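Local atomic coordinates of methylocystis parvus OBBP MbnE (Methylocystis parvus OBBP, PDB entry 5ICQ), a protein that probably binds the copper-chelating peptide methanobactin in the periplasm, acting as a solute-binding protein for its transport into the cell. Residues S76-N81 with E211-A216. Sequence-based numbering, arbitrary orientation.
Sequences SLNPFN and ERFSDA
Two irregular loops meet where S76 lies beside A216, their CA atoms 4.8 Å apart, and N81 lies across from S214, within the type I turn R212-D215. The side-chain amide of N81 makes a direct hydrogen bond between them: its ND2 donates to F213 O over 2.9 Å, in the carbonyl plane. N81 CG sits between its own backbone N and carbonyl carbon (chi1 62°), which turns the amide back toward that turn. N78 ND2 lies over one face of the F213 ring, 3.5 Å from CD1 and offset toward the rim, with amide and ring planes 67° apart. The same nitrogen donates to a water that can donate in turn to D215 O, a bridged link between the loops. N78 OD1 accepts from F80 N at 3.0 Å in an Asx turn, which helps set the amide's rotation, with ND2 on the side of F213. F80 CB packs on F213 CZ, 3.9 Å away. At F213, an alanine would probably leave N78 ND2 and F80 CB without the ring they pack against, opening a gap between the loops. A salt bridge from R212 NE to D215 OD2, 3.3 Å long, spans the turn. The F213 ring also reaches L154, L155 and K158 of helix 145-158, and F80 touches L155, so this helix backs both loops; that of 76-81 follows strand 65-71 and that of 211-216 precedes strand 227-233, the outermost strands of one mixed sheet.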
# COMPACT_ATOMS: atom_id res chain seq x y z
N SER A 76 -17.81 2.82 -13.70
CA SER A 76 -18.39 3.72 -12.71
C SER A 76 -17.44 4.89 -12.48
O SER A 76 -16.22 4.75 -12.59
CB SER A 76 -18.63 3.00 -11.38
OG SER A 76 -19.23 3.87 -10.43
N LEU A 77 -18.02 6.04 -12.14
CA LEU A 77 -17.24 7.21 -11.75
C LEU A 77 -17.37 7.49 -10.26
O LEU A 77 -17.12 8.62 -9.82
CB LEU A 77 -17.66 8.43 -12.58
CG LEU A 77 -17.47 8.24 -14.08
CD1 LEU A 77 -17.88 9.49 -14.86
CD2 LEU A 77 -16.03 7.85 -14.39
N ASN A 78 -17.74 6.48 -9.47
CA ASN A 78 -17.86 6.61 -8.02
C ASN A 78 -16.78 5.75 -7.36
O ASN A 78 -16.93 4.52 -7.29
CB ASN A 78 -19.25 6.20 -7.52
CG ASN A 78 -19.44 6.44 -6.03
OD1 ASN A 78 -18.51 6.81 -5.31
ND2 ASN A 78 -20.67 6.21 -5.54
N PRO A 79 -15.69 6.35 -6.88
CA PRO A 79 -14.63 5.56 -6.24
C PRO A 79 -14.89 5.23 -4.78
O PRO A 79 -14.03 4.61 -4.15
CB PRO A 79 -13.40 6.46 -6.39
CG PRO A 79 -13.95 7.85 -6.41
CD PRO A 79 -15.31 7.76 -7.06
N PHE A 80 -16.02 5.64 -4.21
CA PHE A 80 -16.20 5.57 -2.78
C PHE A 80 -17.23 4.55 -2.32
O PHE A 80 -17.38 4.36 -1.11
CB PHE A 80 -16.60 6.95 -2.22
CG PHE A 80 -15.68 8.05 -2.65
CD1 PHE A 80 -14.32 7.99 -2.35
CD2 PHE A 80 -16.16 9.15 -3.33
CE1 PHE A 80 -13.47 9.00 -2.74
CE2 PHE A 80 -15.32 10.17 -3.71
CZ PHE A 80 -13.97 10.10 -3.43
N ASN A 81 -17.98 3.93 -3.24
CA ASN A 81 -18.92 2.88 -2.85
C ASN A 81 -18.21 1.53 -2.88
O ASN A 81 -17.05 1.42 -3.30
CB ASN A 81 -20.16 2.89 -3.75
CG ASN A 81 -19.86 2.61 -5.23
OD1 ASN A 81 -18.74 2.28 -5.62
ND2 ASN A 81 -20.89 2.75 -6.07
N GLU A 211 -29.54 7.86 -3.03
CA GLU A 211 -30.08 6.54 -3.36
C GLU A 211 -29.30 5.88 -4.50
O GLU A 211 -29.26 4.65 -4.58
CB GLU A 211 -31.57 6.65 -3.71
CG GLU A 211 -32.49 6.50 -2.50
CD GLU A 211 -32.43 7.67 -1.55
OE1 GLU A 211 -32.30 8.81 -2.04
OE2 GLU A 211 -32.52 7.45 -0.32
N ARG A 212 -28.69 6.68 -5.39
CA ARG A 212 -27.86 6.16 -6.47
C ARG A 212 -26.45 5.80 -6.03
O ARG A 212 -25.71 5.20 -6.82
CB ARG A 212 -27.74 7.18 -7.62
CG ARG A 212 -28.90 7.28 -8.59
CD ARG A 212 -29.18 5.97 -9.35
NE ARG A 212 -28.17 5.54 -10.33
CZ ARG A 212 -27.89 6.18 -11.47
NH1 ARG A 212 -28.50 7.31 -11.78
NH2 ARG A 212 -26.97 5.69 -12.30
N PHE A 213 -26.06 6.15 -4.80
CA PHE A 213 -24.66 6.03 -4.39
C PHE A 213 -24.13 4.61 -4.55
O PHE A 213 -22.97 4.41 -4.92
CB PHE A 213 -24.51 6.50 -2.94
CG PHE A 213 -23.08 6.55 -2.46
CD1 PHE A 213 -22.26 7.62 -2.78
CD2 PHE A 213 -22.56 5.53 -1.67
CE1 PHE A 213 -20.95 7.67 -2.34
CE2 PHE A 213 -21.26 5.58 -1.21
CZ PHE A 213 -20.45 6.65 -1.55
N SER A 214 -24.96 3.61 -4.28
CA SER A 214 -24.50 2.22 -4.34
C SER A 214 -24.51 1.63 -5.74
O SER A 214 -24.09 0.48 -5.91
CB SER A 214 -25.36 1.36 -3.42
OG SER A 214 -26.73 1.56 -3.70
N ASP A 215 -24.99 2.37 -6.74
CA ASP A 215 -25.03 1.89 -8.12
C ASP A 215 -23.73 2.25 -8.83
O ASP A 215 -22.98 3.13 -8.40
CB ASP A 215 -26.24 2.50 -8.85
CG ASP A 215 -26.56 1.82 -10.19
OD1 ASP A 215 -26.14 0.67 -10.42
OD2 ASP A 215 -27.25 2.46 -11.02
N ALA A 216 -23.45 1.53 -9.91
CA ALA A 216 -22.41 1.94 -10.85
C ALA A 216 -22.96 3.05 -11.73
O ALA A 216 -23.97 2.86 -12.42
CB ALA A 216 -21.94 0.75 -11.69
O HOH W 1 -22.68 5.77 -7.65